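Local coordinates for protein CmeC (Campylobacter jejuni, PDB 4MT4) that probably serves as the trimeric outer membrane channel through which a multidrug efflux pump expels its substrates from the cell, at residues T162-V167 / I431-A436; Y170-A175 / A424-N429; Y371-R376 / K444-G449. All coordinates share one frame; numbering follows the deposited sequence.

Interaction 1. Residues T162-V167 / I431-A436; sequences TYFNLV and IKYSYA
Tyr433 reaches from helix 411-445 to helix 129-195 and packs against Phe164 and Val167, which stand one helical turn apart. The side chains of Phe164 and Tyr433 cross at about a right angle: CD1 of Phe164 lies in the plane of the tyrosine ring, at its edge, 3.8 Å from Tyr433 CD1. Phe164 O, 3.5 Å from Tyr433 CD1, also borders the ring. Farther out along the same ring, Val167 CG1 sits 3.5 Å from Tyr433 CZ and 3.2 Å from Tyr433 OH. Val167 holds CG1 trans to the amide nitrogen (chi1 -178°), which turns this methyl onto the phenol end. A long aromatic suits position 433 because it can span the gap while its polar tip is met elsewhere, by a weak hydrogen bond with Phe253 N. Ala436, a turn after Tyr433, is small enough for a CH-pi contact: its CB lies over one face of Phe164, 3.7 Å from the ring centroid. No hydrogen bond links the antiparallel segments, whose axes lie 9.3 Å apart. Around this seam, Phe41 meets Phe164 edge-to-face and helix 44-56 touches its side chain, while helix 201-236 flanks the 162-167 side and helix 339-405 the 431-436 side.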
loop_
_atom_site.group_PDB
_atom_site.type_symbol
_atom_site.label_atom_id
_atom_site.label_comp_id
_atom_site.label_asym_id
_atom_site.label_seq_id
_atom_site.Cartn_x
_atom_site.Cartn_y
_atom_site.Cartn_z
ATOM N N THR B 162 4.098 -1.937 -21.368
ATOM C CA THR B 162 3.642 -3.322 -21.291
ATOM C C THR B 162 3.590 -3.923 -22.692
ATOM O O THR B 162 3.930 -5.090 -22.895
ATOM C CB THR B 162 2.256 -3.433 -20.626
ATOM O OG1 THR B 162 2.340 -2.975 -19.272
ATOM C CG2 THR B 162 1.759 -4.873 -20.635
ATOM N N TYR B 163 3.170 -3.108 -23.656
ATOM C CA TYR B 163 3.140 -3.516 -25.055
ATOM C C TYR B 163 4.533 -3.900 -25.539
ATOM O O TYR B 163 4.718 -4.947 -26.158
ATOM C CB TYR B 163 2.573 -2.395 -25.931
ATOM C CG TYR B 163 2.749 -2.613 -27.420
ATOM C CD1 TYR B 163 1.863 -3.408 -28.135
ATOM C CD2 TYR B 163 3.798 -2.018 -28.112
ATOM C CE1 TYR B 163 2.017 -3.609 -29.496
ATOM C CE2 TYR B 163 3.962 -2.212 -29.473
ATOM C CZ TYR B 163 3.069 -3.008 -30.159
ATOM O OH TYR B 163 3.223 -3.205 -31.511
ATOM N N PHE B 164 5.507 -3.046 -25.244
ATOM C CA PHE B 164 6.884 -3.258 -25.671
ATOM C C PHE B 164 7.523 -4.451 -24.967
ATOM O O PHE B 164 8.338 -5.163 -25.555
ATOM C CB PHE B 164 7.713 -1.996 -25.428
ATOM C CG PHE B 164 7.574 -0.964 -26.512
ATOM C CD1 PHE B 164 7.494 -1.348 -27.840
ATOM C CD2 PHE B 164 7.512 0.385 -26.204
ATOM C CE1 PHE B 164 7.364 -0.407 -28.844
ATOM C CE2 PHE B 164 7.380 1.334 -27.204
ATOM C CZ PHE B 164 7.306 0.936 -28.526
ATOM N N ASN B 165 7.154 -4.666 -23.708
ATOM C CA ASN B 165 7.604 -5.843 -22.976
ATOM C C ASN B 165 6.994 -7.111 -23.561
ATOM O O ASN B 165 7.601 -8.183 -23.521
ATOM C CB ASN B 165 7.254 -5.731 -21.492
ATOM C CG ASN B 165 8.151 -4.762 -20.749
ATOM O OD1 ASN B 165 9.271 -4.482 -21.176
ATOM N ND2 ASN B 165 7.664 -4.248 -19.625
ATOM N N LEU B 166 5.789 -6.978 -24.108
ATOM C CA LEU B 166 5.114 -8.094 -24.755
ATOM C C LEU B 166 5.783 -8.438 -26.083
ATOM O O LEU B 166 6.016 -9.610 -26.384
ATOM C CB LEU B 166 3.638 -7.775 -24.980
ATOM C CG LEU B 166 2.857 -8.828 -25.769
ATOM C CD1 LEU B 166 2.866 -10.165 -25.038
ATOM C CD2 LEU B 166 1.433 -8.366 -26.037
ATOM N N VAL B 167 6.085 -7.411 -26.873
ATOM C CA VAL B 167 6.773 -7.596 -28.147
ATOM C C VAL B 167 8.159 -8.185 -27.912
ATOM O O VAL B 167 8.631 -9.025 -28.677
ATOM C CB VAL B 167 6.902 -6.271 -28.928
ATOM C CG1 VAL B 167 7.581 -6.506 -30.263
ATOM C CG2 VAL B 167 5.535 -5.640 -29.134
ATOM N N ILE B 431 17.576 -5.249 -24.837
ATOM C CA ILE B 431 18.094 -3.886 -24.894
ATOM C C ILE B 431 17.227 -3.022 -25.803
ATOM O O ILE B 431 16.953 -1.860 -25.503
ATOM C CB ILE B 431 19.554 -3.855 -25.399
ATOM C CG1 ILE B 431 20.479 -4.550 -24.399
ATOM C CG2 ILE B 431 20.019 -2.423 -25.636
ATOM C CD1 ILE B 431 20.527 -3.887 -23.044
ATOM N N LYS B 432 16.791 -3.612 -26.911
ATOM C CA LYS B 432 16.013 -2.909 -27.925
ATOM C C LYS B 432 14.738 -2.288 -27.356
ATOM O O LYS B 432 14.407 -1.139 -27.658
ATOM C CB LYS B 432 15.660 -3.867 -29.061
ATOM C CG LYS B 432 15.061 -3.201 -30.287
ATOM C CD LYS B 432 14.854 -4.219 -31.397
ATOM C CE LYS B 432 16.135 -4.997 -31.674
ATOM N NZ LYS B 432 15.935 -6.094 -32.663
ATOM N N TYR B 433 14.032 -3.049 -26.525
ATOM C CA TYR B 433 12.755 -2.601 -25.979
ATOM C C TYR B 433 12.927 -1.969 -24.605
ATOM O O TYR B 433 12.018 -1.320 -24.092
ATOM C CB TYR B 433 11.765 -3.766 -25.925
ATOM C CG TYR B 433 11.423 -4.289 -27.300
ATOM C CD1 TYR B 433 10.368 -3.753 -28.027
ATOM C CD2 TYR B 433 12.174 -5.299 -27.884
ATOM C CE1 TYR B 433 10.063 -4.220 -29.291
ATOM C CE2 TYR B 433 11.879 -5.771 -29.145
ATOM C CZ TYR B 433 10.824 -5.231 -29.846
ATOM O OH TYR B 433 10.533 -5.705 -31.104
ATOM N N SER B 434 14.101 -2.157 -24.013
ATOM C CA SER B 434 14.463 -1.398 -22.825
ATOM C C SER B 434 14.748 0.036 -23.239
ATOM O O SER B 434 14.566 0.967 -22.456
ATOM C CB SER B 434 15.675 -2.005 -22.118
ATOM O OG SER B 434 15.373 -3.288 -21.596
ATOM N N TYR B 435 15.195 0.206 -24.478
ATOM C CA TYR B 435 15.442 1.534 -25.022
ATOM C C TYR B 435 14.131 2.210 -25.395
ATOM O O TYR B 435 13.978 3.418 -25.230
ATOM C CB TYR B 435 16.362 1.472 -26.244
ATOM C CG TYR B 435 16.676 2.841 -26.808
ATOM C CD1 TYR B 435 17.565 3.690 -26.160
ATOM C CD2 TYR B 435 16.080 3.289 -27.981
ATOM C CE1 TYR B 435 17.851 4.945 -26.665
ATOM C CE2 TYR B 435 16.360 4.541 -28.491
ATOM C CZ TYR B 435 17.248 5.365 -27.831
ATOM O OH TYR B 435 17.531 6.616 -28.340
ATOM N N ALA B 436 13.191 1.418 -25.905
ATOM C CA ALA B 436 11.861 1.918 -26.236
ATOM C C ALA B 436 11.165 2.420 -24.977
ATOM O O ALA B 436 10.552 3.487 -24.978
ATOM C CB ALA B 436 11.034 0.833 -26.910
#

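Interaction 2. Residues Y170-A175 / A424-N429; sequences YENENA and AAVAFN
Asn172 and Asn429 extend past each other from facing helices, in opposite directions, with their amide planes 39° apart. Asn429 ND2 donates to Asn172 OD1 over 3.0 Å, and the N-H points fairly directly at the oxygen (155°). The acceptor lies almost in the amide plane of Asn429, whereas ND2 is tilted somewhat out of the carbonyl plane of Asn172. With CG beside the backbone N (chi1 -73°), Asn172 brings its oxygen into the interface even though its CB does not head straight for the partner helix. The other end of that amide is also held, since Asn172 ND2 is hydrogen-bonded to Asn430 OD1; two partners on opposite ends of the group should fix its rotation. Both asparagines belong to the long, nearly antiparallel helices that line up side by side in the alpha-helical tunnel of an outer membrane factor; the axes of 170-175 and 424-429 are 9.5 Å apart. Asparagine suits this partly buried seam by supplying a donor and an acceptor on a short stalk. Val426 crosses Asn172 at about a right angle, its CG1 3.5 Å from Asn172 OD1, so a compact branched side chain packs across the amide. Glu171 gives its aliphatic base to the contact: CB lies 3.8 Å from Asn429 ND2, while the chain bends at chi2 and Glu171 also packs against Val252.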
loop_
_atom_site.group_PDB
_atom_site.type_symbol
_atom_site.label_atom_id
_atom_site.label_comp_id
_atom_site.label_asym_id
_atom_site.label_seq_id
_atom_site.Cartn_x
_atom_site.Cartn_y
_atom_site.Cartn_z
ATOM N N TYR B 170 7.619 -11.772 -27.293
ATOM C CA TYR B 170 7.342 -12.468 -28.544
ATOM C C TYR B 170 8.632 -12.750 -29.310
ATOM O O TYR B 170 8.825 -13.846 -29.838
ATOM C CB TYR B 170 6.386 -11.657 -29.420
ATOM C CG TYR B 170 4.918 -11.930 -29.175
ATOM C CD1 TYR B 170 4.364 -13.172 -29.465
ATOM C CD2 TYR B 170 4.081 -10.940 -28.675
ATOM C CE1 TYR B 170 3.020 -13.424 -29.248
ATOM C CE2 TYR B 170 2.737 -11.183 -28.457
ATOM C CZ TYR B 170 2.212 -12.426 -28.744
ATOM O OH TYR B 170 0.873 -12.665 -28.525
ATOM N N GLU B 171 9.509 -11.751 -29.361
ATOM C CA GLU B 171 10.772 -11.857 -30.083
ATOM C C GLU B 171 11.683 -12.926 -29.491
ATOM O O GLU B 171 12.282 -13.715 -30.221
ATOM C CB GLU B 171 11.491 -10.507 -30.093
ATOM C CG GLU B 171 10.873 -9.484 -31.034
ATOM C CD GLU B 171 11.116 -9.819 -32.493
ATOM O OE1 GLU B 171 12.263 -9.649 -32.957
ATOM O OE2 GLU B 171 10.163 -10.257 -33.172
ATOM N N ASN B 172 11.788 -12.947 -28.166
ATOM C CA ASN B 172 12.605 -13.945 -27.488
ATOM C C ASN B 172 12.012 -15.345 -27.626
ATOM O O ASN B 172 12.746 -16.329 -27.725
ATOM C CB ASN B 172 12.773 -13.592 -26.009
ATOM C CG ASN B 172 13.703 -12.415 -25.795
ATOM O OD1 ASN B 172 14.485 -12.059 -26.674
ATOM N ND2 ASN B 172 13.625 -11.808 -24.616
ATOM N N GLU B 173 10.686 -15.426 -27.638
ATOM C CA GLU B 173 10.002 -16.703 -27.801
ATOM C C GLU B 173 10.208 -17.267 -29.203
ATOM O O GLU B 173 10.423 -18.467 -29.376
ATOM C CB GLU B 173 8.507 -16.554 -27.515
ATOM C CG GLU B 173 7.702 -17.816 -27.779
ATOM C CD GLU B 173 6.212 -17.589 -27.659
ATOM O OE1 GLU B 173 5.817 -16.506 -27.182
ATOM O OE2 GLU B 173 5.437 -18.488 -28.047
ATOM N N ASN B 174 10.142 -16.391 -30.202
ATOM C CA ASN B 174 10.324 -16.797 -31.590
ATOM C C ASN B 174 11.767 -17.200 -31.868
ATOM O O ASN B 174 12.029 -18.114 -32.648
ATOM C CB ASN B 174 9.902 -15.671 -32.535
ATOM C CG ASN B 174 9.147 -16.181 -33.747
ATOM O OD1 ASN B 174 9.747 -16.633 -34.723
ATOM N ND2 ASN B 174 7.823 -16.107 -33.692
ATOM N N ALA B 175 12.702 -16.507 -31.225
ATOM C CA ALA B 175 14.120 -16.822 -31.357
ATOM C C ALA B 175 14.424 -18.165 -30.705
ATOM O O ALA B 175 15.238 -18.941 -31.203
ATOM C CB ALA B 175 14.971 -15.723 -30.740
ATOM N N ALA B 424 23.205 -13.756 -27.218
ATOM C CA ALA B 424 23.451 -12.426 -27.765
ATOM C C ALA B 424 22.221 -11.890 -28.493
ATOM O O ALA B 424 21.957 -10.690 -28.479
ATOM C CB ALA B 424 24.651 -12.454 -28.700
ATOM N N ALA B 425 21.474 -12.787 -29.125
ATOM C CA ALA B 425 20.265 -12.403 -29.844
ATOM C C ALA B 425 19.172 -11.975 -28.872
ATOM O O ALA B 425 18.475 -10.984 -29.102
ATOM C CB ALA B 425 19.779 -13.547 -30.720
ATOM N N VAL B 426 19.029 -12.727 -27.784
ATOM C CA VAL B 426 18.046 -12.408 -26.757
ATOM C C VAL B 426 18.412 -11.114 -26.036
ATOM O O VAL B 426 17.551 -10.268 -25.779
ATOM C CB VAL B 426 17.917 -13.553 -25.728
ATOM C CG1 VAL B 426 17.094 -13.118 -24.526
ATOM C CG2 VAL B 426 17.300 -14.783 -26.381
ATOM N N ALA B 427 19.695 -10.959 -25.726
ATOM C CA ALA B 427 20.186 -9.770 -25.038
ATOM C C ALA B 427 19.923 -8.513 -25.858
ATOM O O ALA B 427 19.582 -7.467 -25.312
ATOM C CB ALA B 427 21.671 -9.902 -24.735
ATOM N N PHE B 428 20.070 -8.625 -27.174
ATOM C CA PHE B 428 19.832 -7.492 -28.061
ATOM C C PHE B 428 18.351 -7.138 -28.117
ATOM O O PHE B 428 17.992 -5.965 -28.208
ATOM C CB PHE B 428 20.354 -7.785 -29.469
ATOM C CG PHE B 428 20.142 -6.656 -30.440
ATOM C CD1 PHE B 428 20.472 -5.357 -30.095
ATOM C CD2 PHE B 428 19.623 -6.898 -31.699
ATOM C CE1 PHE B 428 20.280 -4.319 -30.983
ATOM C CE2 PHE B 428 19.430 -5.865 -32.595
ATOM C CZ PHE B 428 19.760 -4.572 -32.237
ATOM N N ASN B 429 17.496 -8.155 -28.067
ATOM C CA ASN B 429 16.056 -7.936 -28.005
ATOM C C ASN B 429 15.668 -7.187 -26.736
ATOM O O ASN B 429 14.866 -6.255 -26.772
ATOM C CB ASN B 429 15.298 -9.264 -28.073
ATOM C CG ASN B 429 15.344 -9.895 -29.449
ATOM O OD1 ASN B 429 15.474 -9.204 -30.458
ATOM N ND2 ASN B 429 15.227 -11.216 -29.497
#

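Interaction 3. Residues Y371-R376 / K444-G449; sequences YALVAR and KAFGGG
The Phe446 ring meets Leu373 at its CE1 corner, where the methyl CD2 comes in obliquely, 4.0 Å away, and the two side chains cross at about a right angle. The Phe446 side chain also touches Ile33, Pro261 and Ile369, so a large flat apolar group is well suited to this buried spot. The other ring, that of Tyr371, takes no part across the contact; it packs within helix 339-405, with Ala375 CB over one face, and touches Asn227 of a neighbouring subunit. Helices 339-405 and 411-445 form a helical hairpin, and this contact sets the C-terminal end of the second against the side of the first, within the alpha-helical part of the outer membrane factor fold. Leucine at 373 supplies a long branch: CG lies beside the backbone N (chi1 -72°), CD1 continues the chain, and the other methyl, CD2, turns toward Phe446 CE1. Beside this pair, two alanines face each other; Ala372 and Ala445 have the nearest CA atoms of the contact, 7.2 Å apart, and methyls suffice to meet there. At Phe446 the chain turns out of the helix into glycines with positive phi. No hydrogen bond joins the segments, and the second point of touch is the methyl pair Ala372 CB and Ala445 CB, 4.3 Å apart.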
loop_
_atom_site.group_PDB
_atom_site.type_symbol
_atom_site.label_atom_id
_atom_site.label_comp_id
_atom_site.label_asym_id
_atom_site.label_seq_id
_atom_site.Cartn_x
_atom_site.Cartn_y
_atom_site.Cartn_z
ATOM N N TYR B 371 17.563 10.187 -13.657
ATOM C CA TYR B 371 17.741 8.799 -14.061
ATOM C C TYR B 371 17.242 8.566 -15.482
ATOM O O TYR B 371 17.923 7.931 -16.283
ATOM C CB TYR B 371 17.023 7.850 -13.098
ATOM C CG TYR B 371 17.293 6.393 -13.399
ATOM C CD1 TYR B 371 18.456 5.780 -12.956
ATOM C CD2 TYR B 371 16.393 5.636 -14.139
ATOM C CE1 TYR B 371 18.714 4.453 -13.233
ATOM C CE2 TYR B 371 16.644 4.308 -14.422
ATOM C CZ TYR B 371 17.807 3.722 -13.966
ATOM O OH TYR B 371 18.067 2.400 -14.242
ATOM N N ALA B 372 16.057 9.085 -15.790
ATOM C CA ALA B 372 15.453 8.893 -17.104
ATOM C C ALA B 372 16.348 9.425 -18.220
ATOM O O ALA B 372 16.485 8.796 -19.268
ATOM C CB ALA B 372 14.090 9.558 -17.160
ATOM N N LEU B 373 16.960 10.580 -17.982
ATOM C CA LEU B 373 17.841 11.198 -18.966
ATOM C C LEU B 373 19.134 10.407 -19.144
ATOM O O LEU B 373 19.561 10.149 -20.271
ATOM C CB LEU B 373 18.164 12.638 -18.566
ATOM C CG LEU B 373 17.025 13.646 -18.723
ATOM C CD1 LEU B 373 17.430 15.010 -18.182
ATOM C CD2 LEU B 373 16.591 13.750 -20.180
ATOM N N VAL B 374 19.753 10.026 -18.029
ATOM C CA VAL B 374 21.004 9.277 -18.071
ATOM C C VAL B 374 20.789 7.875 -18.635
ATOM O O VAL B 374 21.584 7.394 -19.441
ATOM C CB VAL B 374 21.653 9.176 -16.676
ATOM C CG1 VAL B 374 22.865 8.263 -16.710
ATOM C CG2 VAL B 374 22.047 10.558 -16.174
ATOM N N ALA B 375 19.707 7.227 -18.215
ATOM C CA ALA B 375 19.397 5.880 -18.685
ATOM C C ALA B 375 19.150 5.864 -20.186
ATOM O O ALA B 375 19.604 4.965 -20.886
ATOM C CB ALA B 375 18.190 5.318 -17.947
ATOM N N ARG B 376 18.438 6.874 -20.675
ATOM C CA ARG B 376 18.080 6.956 -22.087
ATOM C C ARG B 376 19.322 6.955 -22.981
ATOM O O ARG B 376 19.393 6.205 -23.957
ATOM C CB ARG B 376 17.237 8.211 -22.343
ATOM C CG ARG B 376 16.309 8.144 -23.552
ATOM C CD ARG B 376 17.066 8.317 -24.862
ATOM N NE ARG B 376 17.986 9.449 -24.809
ATOM C CZ ARG B 376 18.930 9.690 -25.713
ATOM N NH1 ARG B 376 19.088 8.873 -26.746
ATOM N NH2 ARG B 376 19.721 10.746 -25.583
ATOM N N LYS B 444 7.479 10.453 -19.646
ATOM C CA LYS B 444 6.695 10.394 -18.416
ATOM C C LYS B 444 7.226 11.359 -17.361
ATOM O O LYS B 444 6.457 12.026 -16.671
ATOM C CB LYS B 444 6.691 8.971 -17.853
ATOM C CG LYS B 444 5.834 8.795 -16.605
ATOM C CD LYS B 444 6.266 7.583 -15.791
ATOM C CE LYS B 444 6.272 6.314 -16.628
ATOM N NZ LYS B 444 6.697 5.128 -15.833
ATOM N N ALA B 445 8.549 11.428 -17.243
ATOM C CA ALA B 445 9.191 12.254 -16.224
ATOM C C ALA B 445 9.006 13.744 -16.492
ATOM O O ALA B 445 9.082 14.561 -15.575
ATOM C CB ALA B 445 10.671 11.920 -16.133
ATOM N N PHE B 446 8.762 14.095 -17.749
ATOM C CA PHE B 446 8.591 15.494 -18.132
ATOM C C PHE B 446 7.119 15.878 -18.261
ATOM O O PHE B 446 6.792 16.963 -18.743
ATOM C CB PHE B 446 9.327 15.782 -19.445
ATOM C CG PHE B 446 10.799 16.024 -19.272
ATOM C CD1 PHE B 446 11.682 14.964 -19.174
ATOM C CD2 PHE B 446 11.300 17.313 -19.204
ATOM C CE1 PHE B 446 13.034 15.181 -19.013
ATOM C CE2 PHE B 446 12.652 17.540 -19.043
ATOM C CZ PHE B 446 13.521 16.470 -18.948
ATOM N N GLY B 447 6.234 14.988 -17.824
ATOM C CA GLY B 447 4.816 15.297 -17.761
ATOM C C GLY B 447 3.978 14.811 -18.929
ATOM O O GLY B 447 2.753 14.917 -18.902
ATOM N N GLY B 448 4.635 14.288 -19.958
ATOM C CA GLY B 448 3.939 13.728 -21.104
ATOM C C GLY B 448 3.164 14.734 -21.933
ATOM O O GLY B 448 2.262 14.364 -22.684
ATOM N N GLY B 449 3.511 16.011 -21.800
ATOM C CA GLY B 449 2.881 17.057 -22.587
ATOM C C GLY B 449 1.901 17.908 -21.802
ATOM O O GLY B 449 1.248 18.788 -22.362
#

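Interactions 1 and 2 join the same two helices, 129-195 and 411-445, about 11 Å apart between centres, and touch where Tyr433 OH packs on Glu171 CG. Their chemistry changes along this shared seam: interaction 1 is fully buried and aromatic, whereas interaction 2, farther from the chain's centre and only partly buried, relies on paired amides. Interaction 3 is again buried and apolar but smaller, and it ties the end of helix 411-445 to helix 339-405 instead. Helix 411-445 thus takes part in all three. A probable hydrogen bond between Tyr435 OH and Arg376 NH1 connects interactions 1 and 3, while interactions 2 and 3 do not touch.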